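Local coordinates for protein sensor histidine kinase PdtaS (Mycobacterium tuberculosis, PDB 2YKF) that probably binds cyclic di-GMP through its sensor region and autophosphorylates on histidine in the PdtaR/PdtaS two-component response to nutrient deprivation, at residues G142-A147 / V192-P197; A179-I184 / L279-T284; H204-T209 / G256-L261. All blocks are in the same frame, centred on the assembly; numbering follows the deposited sequence.

How the interactions relate
All three contacts reach the five-stranded antiparallel sheet of the PAS-like module, and interaction 1 also joins it to helix 143-161, whose first turns belong to the GAF region. Interactions 1 and 2, with centres 13 Å apart, meet directly: Ser196 N lies 2.8 Å from Phe183 O, a probable hydrogen bond from the residue just after strand 192-195 to strand 183-186. Interactions 2 and 3, 12 Å apart, are joined across the next strand pair, where Leu261 N approaches Arg281 O at 2.9 Å. Interactions 1 and 3 do not touch, their nearest atoms being about 6 Å apart. Each contact also reaches the second subunit, so this sheet lies close to the dimer interface.

Interaction 1: G142-A147 / V192-P197; sequences GHLETA and VSYASP
Tyr194 lays its ring against the first turn of helix 143-161, where Ala147, Leu144 and His143 receive it. Its CB starts out toward the helix, and with CG anti to the backbone N (chi1 175°) the ring continues in that direction. CG is met by Ala147 CB, and CD2 comes closer still, 3.4 Å from that same methyl carbon. CE2 remains under it as well, so one half of the ring face takes the methyl: Ala147 CB lies 3.7 Å from the ring centroid, 25° off the normal, a CH-pi contact offset toward the rim. On the other half, CE1 is more loosely met, by His143 CB at 4.1 Å, with His143 O over the ring face; the imidazole leads away. CZ comes near the backbone of Leu144, and OH ends 3.2 Å from Leu144 CA and 3.5 Å from Leu144 CB. No hydrogen bond joins the two segments; the phenol tip is met there by carbon. The ring thus bridges two sensor modules, the N-terminal turn of helix 143-161 lying in the predicted GAF region and Tyr194 belonging to an outermost strand of the PAS-like sheet. A classic beta bulge sets Ser193 and Tyr194 opposite the single residue Arg185. Leu144 extends the contact beyond the phenol: its CD1 rests 4.3 Å from Pro197 CD and also approaches Ser196 CB. Ser196 is the N-cap of helix 197-205, its OG bonded to Ala199 N and Phe183 N, and Pro197 packs on Arg60 of the second subunit.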
loop_
_atom_site.group_PDB
_atom_site.type_symbol
_atom_site.label_atom_id
_atom_site.label_comp_id
_atom_site.label_asym_id
_atom_site.label_seq_id
_atom_site.Cartn_x
_atom_site.Cartn_y
_atom_site.Cartn_z
ATOM N N GLY A 142 -15.622 11.613 3.874
ATOM C CA GLY A 142 -15.512 11.529 5.308
ATOM C C GLY A 142 -14.276 12.281 5.754
ATOM O O GLY A 142 -13.566 12.888 4.915
ATOM N N HIS A 143 -14.012 12.286 7.044
ATOM C CA HIS A 143 -12.827 12.976 7.538
ATOM C C HIS A 143 -11.483 12.483 6.965
ATOM O O HIS A 143 -10.602 13.317 6.625
ATOM C CB HIS A 143 -12.795 12.985 9.044
ATOM C CG HIS A 143 -13.917 13.792 9.615
ATOM N ND1 HIS A 143 -14.774 13.307 10.581
ATOM C CD2 HIS A 143 -14.405 15.002 9.246
ATOM C CE1 HIS A 143 -15.701 14.216 10.832
ATOM N NE2 HIS A 143 -15.483 15.264 10.050
ATOM N N LEU A 144 -11.335 11.162 6.840
ATOM C CA LEU A 144 -10.080 10.572 6.301
ATOM C C LEU A 144 -9.858 11.113 4.920
ATOM O O LEU A 144 -8.790 11.691 4.624
ATOM C CB LEU A 144 -10.153 9.031 6.255
ATOM C CG LEU A 144 -8.855 8.373 5.713
ATOM C CD1 LEU A 144 -8.709 6.993 6.383
ATOM C CD2 LEU A 144 -8.758 8.190 4.227
ATOM N N GLU A 145 -10.874 10.991 4.062
ATOM C CA GLU A 145 -10.721 11.452 2.693
ATOM C C GLU A 145 -10.481 12.976 2.591
ATOM O O GLU A 145 -9.644 13.446 1.797
ATOM C CB GLU A 145 -11.954 11.024 1.842
ATOM C CG GLU A 145 -12.180 9.445 1.850
ATOM C CD GLU A 145 -12.858 8.822 3.156
ATOM O OE1 GLU A 145 -13.223 9.530 4.154
ATOM O OE2 GLU A 145 -13.023 7.577 3.151
ATOM N N THR A 146 -11.176 13.755 3.406
ATOM C CA THR A 146 -10.818 15.189 3.477
ATOM C C THR A 146 -9.379 15.453 3.892
ATOM O O THR A 146 -8.644 16.245 3.202
ATOM C CB THR A 146 -11.789 15.955 4.405
ATOM O OG1 THR A 146 -13.107 15.711 3.935
ATOM C CG2 THR A 146 -11.520 17.362 4.353
ATOM N N ALA A 147 -8.931 14.822 5.000
ATOM C CA ALA A 147 -7.524 15.070 5.494
ATOM C C ALA A 147 -6.479 14.666 4.426
ATOM O O ALA A 147 -5.467 15.376 4.161
ATOM C CB ALA A 147 -7.287 14.252 6.798
ATOM N N VAL A 192 -1.333 17.540 16.815
ATOM C CA VAL A 192 -2.030 16.669 15.849
ATOM C C VAL A 192 -3.393 17.276 15.518
ATOM O O VAL A 192 -4.264 17.363 16.382
ATOM C CB VAL A 192 -2.235 15.247 16.456
ATOM C CG1 VAL A 192 -3.073 14.341 15.522
ATOM C CG2 VAL A 192 -0.901 14.583 16.823
ATOM N N SER A 193 -3.587 17.670 14.274
ATOM C CA SER A 193 -4.848 18.179 13.849
ATOM C C SER A 193 -5.711 17.091 13.260
ATOM O O SER A 193 -6.953 17.206 13.280
ATOM C CB SER A 193 -4.639 19.344 12.885
ATOM O OG SER A 193 -4.343 18.874 11.570
ATOM N N TYR A 194 -5.086 15.976 12.801
ATOM C CA TYR A 194 -5.884 14.803 12.336
ATOM C C TYR A 194 -5.011 13.584 12.437
ATOM O O TYR A 194 -3.810 13.667 12.079
ATOM C CB TYR A 194 -6.362 14.952 10.852
ATOM C CG TYR A 194 -7.059 13.692 10.375
ATOM C CD1 TYR A 194 -8.375 13.421 10.777
ATOM C CD2 TYR A 194 -6.357 12.708 9.650
ATOM C CE1 TYR A 194 -9.025 12.257 10.400
ATOM C CE2 TYR A 194 -6.978 11.545 9.266
ATOM C CZ TYR A 194 -8.301 11.319 9.639
ATOM O OH TYR A 194 -8.901 10.167 9.292
ATOM N N ALA A 195 -5.602 12.491 12.941
ATOM C CA ALA A 195 -4.953 11.149 12.970
ATOM C C ALA A 195 -5.944 10.101 12.459
ATOM O O ALA A 195 -7.110 10.021 12.928
ATOM C CB ALA A 195 -4.482 10.800 14.418
ATOM N N SER A 196 -5.526 9.334 11.451
ATOM C CA SER A 196 -6.430 8.366 10.842
ATOM C C SER A 196 -6.709 7.221 11.839
ATOM O O SER A 196 -6.003 7.081 12.890
ATOM C CB SER A 196 -5.813 7.856 9.527
ATOM O OG SER A 196 -4.648 7.095 9.832
ATOM N N PRO A 197 -7.756 6.409 11.570
ATOM C CA PRO A 197 -7.986 5.282 12.461
ATOM C C PRO A 197 -6.737 4.376 12.599
ATOM O O PRO A 197 -6.387 3.915 13.720
ATOM C CB PRO A 197 -9.148 4.545 11.741
ATOM C CG PRO A 197 -9.998 5.702 11.258
ATOM C CD PRO A 197 -8.900 6.602 10.658
#

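Interaction 2: A179-I184 / L279-T284; sequences AGDGFI and LIRDVT
Gly182 and Ile280 hold the compact part of this antiparallel pairing. Ile280 N donates to Gly182 O at 2.9 Å and 162°, reaching the oxygen from above its carbonyl plane, and Leu279 CA adds a CA-H...O contact to the same oxygen at 3.2 Å. With no side chain on Gly182, its backbone comes close to that of Ile280, and Ile280 CG2 lies against Gly182 CA. Next along, Phe183 and Leu279 form a non-hydrogen-bonded pair; Leu279 CD2 touches Phe183 CD1 at 3.7 Å, at the ring edge near its plane. At Asp181, in the 3-10 turn before the strand, the direct backbone bonding gives way to a water, which donates to Asp181 O (2.8 Å) and accepts from Asp282 N. Asp181 leans on the aliphatic part of the extended Arg281 chain, with OD2 3.5 Å from CD. Its salt bridge to Arg281 NE is long, 3.9 Å, and purely electrostatic, since OD2 stands well out of the guanidinium plane. The carboxylate is held more firmly by Arg178 N and by Arg178 and Asn62 of the second subunit. Around these inner strands of the PAS-like sheet, helix 18-38 brings Leu33 and Leu37 against Ala179, Phe183 and Leu279, while Ile280 packs on Ala202 and Tyr203 of helix 197-205 and on Val260 and Leu262 of strand 258-269.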
loop_
_atom_site.group_PDB
_atom_site.type_symbol
_atom_site.label_atom_id
_atom_site.label_comp_id
_atom_site.label_asym_id
_atom_site.label_seq_id
_atom_site.Cartn_x
_atom_site.Cartn_y
_atom_site.Cartn_z
ATOM N N ALA A 179 0.333 5.769 2.695
ATOM C CA ALA A 179 -0.700 6.602 3.332
ATOM C C ALA A 179 -1.790 5.772 4.084
ATOM O O ALA A 179 -2.107 6.047 5.250
ATOM C CB ALA A 179 -1.338 7.544 2.241
ATOM N N GLY A 180 -2.331 4.733 3.447
ATOM C CA GLY A 180 -3.356 3.942 4.121
ATOM C C GLY A 180 -2.930 3.262 5.399
ATOM O O GLY A 180 -3.789 2.955 6.269
ATOM N N ASP A 181 -1.625 2.967 5.520
ATOM C CA ASP A 181 -1.101 2.370 6.759
ATOM C C ASP A 181 -1.365 3.195 8.016
ATOM O O ASP A 181 -1.466 2.642 9.121
ATOM C CB ASP A 181 0.415 2.059 6.632
ATOM C CG ASP A 181 0.712 1.031 5.515
ATOM O OD1 ASP A 181 -0.157 0.162 5.188
ATOM O OD2 ASP A 181 1.822 1.071 4.947
ATOM N N GLY A 182 -1.349 4.529 7.896
ATOM C CA GLY A 182 -1.551 5.367 9.087
ATOM C C GLY A 182 -1.104 6.796 8.696
ATOM O O GLY A 182 -0.011 6.982 8.162
ATOM N N PHE A 183 -1.946 7.768 8.958
ATOM C CA PHE A 183 -1.671 9.130 8.484
ATOM C C PHE A 183 -1.958 10.077 9.614
ATOM O O PHE A 183 -3.042 9.955 10.260
ATOM C CB PHE A 183 -2.617 9.486 7.335
ATOM C CG PHE A 183 -2.465 10.915 6.858
ATOM C CD1 PHE A 183 -1.447 11.257 6.053
ATOM C CD2 PHE A 183 -3.313 11.917 7.335
ATOM C CE1 PHE A 183 -1.298 12.614 5.584
ATOM C CE2 PHE A 183 -3.164 13.233 6.929
ATOM C CZ PHE A 183 -2.155 13.586 6.060
ATOM N N ILE A 184 -1.027 11.014 9.868
ATOM C CA ILE A 184 -1.178 12.051 10.943
ATOM C C ILE A 184 -0.835 13.421 10.341
ATOM O O ILE A 184 0.164 13.536 9.623
ATOM C CB ILE A 184 -0.160 11.800 12.059
ATOM C CG1 ILE A 184 -0.609 10.621 12.932
ATOM C CG2 ILE A 184 0.004 13.026 13.015
ATOM C CD1 ILE A 184 0.486 10.011 13.823
ATOM N N LEU A 279 3.560 9.578 8.221
ATOM C CA LEU A 279 2.939 8.268 7.888
ATOM C C LEU A 279 3.476 7.242 8.855
ATOM O O LEU A 279 4.632 7.310 9.271
ATOM C CB LEU A 279 3.281 7.864 6.475
ATOM C CG LEU A 279 3.130 9.003 5.451
ATOM C CD1 LEU A 279 3.648 8.422 4.143
ATOM C CD2 LEU A 279 1.694 9.376 5.339
ATOM N N ILE A 280 2.609 6.353 9.298
ATOM C CA ILE A 280 3.019 5.336 10.280
ATOM C C ILE A 280 2.503 3.980 9.886
ATOM O O ILE A 280 1.417 3.860 9.369
ATOM C CB ILE A 280 2.601 5.727 11.721
ATOM C CG1 ILE A 280 3.042 4.664 12.757
ATOM C CG2 ILE A 280 1.113 5.997 11.831
ATOM C CD1 ILE A 280 2.683 5.114 14.215
ATOM N N ARG A 281 3.329 2.942 10.072
ATOM C CA ARG A 281 2.846 1.608 9.757
ATOM C C ARG A 281 3.217 0.722 10.947
ATOM O O ARG A 281 4.382 0.665 11.300
ATOM C CB ARG A 281 3.553 1.046 8.526
ATOM C CG ARG A 281 2.977 -0.357 8.197
ATOM C CD ARG A 281 3.640 -1.101 7.021
ATOM N NE ARG A 281 2.745 -2.241 6.757
ATOM C CZ ARG A 281 3.055 -3.340 6.043
ATOM N NH1 ARG A 281 4.246 -3.439 5.420
ATOM N NH2 ARG A 281 2.113 -4.293 5.878
ATOM N N ASP A 282 2.242 0.072 11.562
ATOM C CA ASP A 282 2.531 -0.964 12.576
ATOM C C ASP A 282 3.185 -2.180 11.928
ATOM O O ASP A 282 2.578 -2.943 11.139
ATOM C CB ASP A 282 1.240 -1.307 13.321
ATOM C CG ASP A 282 1.459 -2.368 14.422
ATOM O OD1 ASP A 282 2.571 -2.935 14.464
ATOM O OD2 ASP A 282 0.517 -2.602 15.233
ATOM N N VAL A 283 4.453 -2.379 12.190
ATOM C CA VAL A 283 5.103 -3.537 11.600
ATOM C C VAL A 283 5.463 -4.659 12.645
ATOM O O VAL A 283 6.386 -5.414 12.460
ATOM C CB VAL A 283 6.335 -3.133 10.792
ATOM C CG1 VAL A 283 5.914 -2.236 9.618
ATOM C CG2 VAL A 283 7.345 -2.415 11.678
ATOM N N THR A 284 4.782 -4.653 13.762
ATOM C CA THR A 284 5.043 -5.621 14.832
ATOM C C THR A 284 5.079 -7.067 14.315
ATOM O O THR A 284 6.039 -7.792 14.608
ATOM C CB THR A 284 3.971 -5.480 15.914
ATOM O OG1 THR A 284 3.962 -4.118 16.371
ATOM C CG2 THR A 284 4.262 -6.413 17.152
HETATM O O HOH W 1 -0.402 0.446 10.521
#

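Interaction 3: H204-T209 / G256-L261; sequences HRMGLT and GGATVL
Met206, just before Gly207 leaves helical geometry, packs against Val260 and Ala258 of strand 258-269, joining helix and sheet within the PAS-like module. The helix closes in a Schellman motif, with Gly207 at positive phi (113°) and its N bonded back to His204 O. No hydrogen bond crosses to the strand, so the contact rests on van der Waals packing. Gly256 comes first, in the turn between strands 250-255 and 258-269. Its CA lies 3.7 Å from Met206 O, where the backbones of turn and helix end meet directly. After Gly257 the strand begins. Ala258 then directs its methyl toward the helix end, where CB sits 3.7 Å from Arg205 O and 4.0 Å from Arg205 CB, with Met206 CG rather farther off. Only the root of Arg205 takes part: the chain bends at chi2 and chi3 and carries the guanidinium away, to Asp71 and Ser4 of the second subunit. Thr259 points to the other side of the strand, where its OG1 bonds Asp254 and its backbone N is held by Thr284 OG1. Val260 returns to the helix side and meets the thioether tip to tip, with both of its methyls engaged. CG1 lies against Met206 SD at 3.8 Å and close to Met206 CG. Neighbouring strands add Val253 and Ile280 beside Val260 and Ala255 beside Met206. A bend at chi3 (93°) turns the methionine methyl to the second branch of the valine, so that Met206 CE ends 3.7 Å from Val260 CG2.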
loop_
_atom_site.group_PDB
_atom_site.type_symbol
_atom_site.label_atom_id
_atom_site.label_comp_id
_atom_site.label_asym_id
_atom_site.label_seq_id
_atom_site.Cartn_x
_atom_site.Cartn_y
_atom_site.Cartn_z
ATOM N N HIS A 204 -2.149 3.000 19.837
ATOM C CA HIS A 204 -2.667 2.117 20.925
ATOM C C HIS A 204 -1.791 0.879 21.151
ATOM O O HIS A 204 -1.494 0.511 22.301
ATOM C CB HIS A 204 -4.114 1.627 20.638
ATOM C CG HIS A 204 -5.122 2.700 20.684
ATOM N ND1 HIS A 204 -6.306 2.633 19.987
ATOM C CD2 HIS A 204 -5.127 3.891 21.340
ATOM C CE1 HIS A 204 -6.987 3.751 20.183
ATOM N NE2 HIS A 204 -6.292 4.529 21.008
ATOM N N ARG A 205 -1.353 0.248 20.075
ATOM C CA ARG A 205 -0.488 -0.926 20.223
ATOM C C ARG A 205 0.785 -0.483 20.910
ATOM O O ARG A 205 1.385 -1.269 21.649
ATOM C CB ARG A 205 -0.125 -1.535 18.838
ATOM C CG ARG A 205 -1.317 -2.186 18.087
ATOM C CD ARG A 205 -2.129 -3.161 19.143
ATOM N NE ARG A 205 -3.395 -2.724 18.776
ATOM C CZ ARG A 205 -4.293 -2.020 19.390
ATOM N NH1 ARG A 205 -4.558 -1.962 20.721
ATOM N NH2 ARG A 205 -5.121 -1.619 18.533
ATOM N N MET A 206 1.240 0.761 20.601
ATOM C CA MET A 206 2.472 1.307 21.208
ATOM C C MET A 206 2.312 1.689 22.706
ATOM O O MET A 206 3.297 2.045 23.365
ATOM C CB MET A 206 2.923 2.556 20.446
ATOM C CG MET A 206 3.604 2.364 19.081
ATOM S SD MET A 206 3.498 3.954 18.151
ATOM C CE MET A 206 5.062 4.558 18.707
ATOM N N GLY A 207 1.074 1.692 23.194
ATOM C CA GLY A 207 0.757 1.980 24.592
ATOM C C GLY A 207 -0.006 3.267 24.834
ATOM O O GLY A 207 -0.152 3.663 25.962
ATOM N N LEU A 208 -0.422 3.988 23.797
ATOM C CA LEU A 208 -1.188 5.277 24.009
ATOM C C LEU A 208 -2.562 4.941 24.574
ATOM O O LEU A 208 -3.266 4.156 23.976
ATOM C CB LEU A 208 -1.369 6.060 22.703
ATOM C CG LEU A 208 -1.971 7.475 22.816
ATOM C CD1 LEU A 208 -1.015 8.365 23.582
ATOM C CD2 LEU A 208 -2.373 8.100 21.470
ATOM N N THR A 209 -2.910 5.489 25.738
ATOM C CA THR A 209 -4.236 5.244 26.341
ATOM C C THR A 209 -5.082 6.514 26.203
ATOM O O THR A 209 -6.192 6.582 26.695
ATOM C CB THR A 209 -4.112 4.905 27.854
ATOM O OG1 THR A 209 -3.560 6.029 28.542
ATOM C CG2 THR A 209 -3.156 3.754 28.071
ATOM N N GLY A 256 6.517 -0.104 23.548
ATOM C CA GLY A 256 5.396 -0.825 24.190
ATOM C C GLY A 256 5.156 -2.235 23.688
ATOM O O GLY A 256 3.988 -2.712 23.668
ATOM N N GLY A 257 6.228 -2.926 23.283
ATOM C CA GLY A 257 6.065 -4.259 22.676
ATOM C C GLY A 257 5.796 -4.225 21.160
ATOM O O GLY A 257 5.979 -5.220 20.523
ATOM N N ALA A 258 5.372 -3.062 20.612
ATOM C CA ALA A 258 5.086 -2.873 19.175
ATOM C C ALA A 258 6.305 -2.277 18.450
ATOM O O ALA A 258 7.207 -1.780 19.097
ATOM C CB ALA A 258 3.894 -1.916 19.026
ATOM N N THR A 259 6.363 -2.385 17.125
ATOM C CA THR A 259 7.409 -1.761 16.316
ATOM C C THR A 259 6.654 -1.027 15.228
ATOM O O THR A 259 5.792 -1.629 14.552
ATOM C CB THR A 259 8.332 -2.784 15.640
ATOM O OG1 THR A 259 8.960 -3.566 16.660
ATOM C CG2 THR A 259 9.474 -2.058 14.753
ATOM N N VAL A 260 6.877 0.272 15.116
ATOM C CA VAL A 260 6.262 1.021 14.044
ATOM C C VAL A 260 7.324 1.591 13.093
ATOM O O VAL A 260 8.494 1.826 13.502
ATOM C CB VAL A 260 5.349 2.123 14.554
ATOM C CG1 VAL A 260 4.179 1.541 15.305
ATOM C CG2 VAL A 260 6.153 3.110 15.476
ATOM N N LEU A 261 6.949 1.796 11.836
ATOM C CA LEU A 261 7.821 2.517 10.905
ATOM C C LEU A 261 7.183 3.876 10.752
ATOM O O LEU A 261 5.984 3.964 10.580
ATOM C CB LEU A 261 7.851 1.901 9.487
ATOM C CG LEU A 261 8.528 0.577 9.250
ATOM C CD1 LEU A 261 8.394 0.243 7.726
ATOM C CD2 LEU A 261 9.959 0.765 9.654
#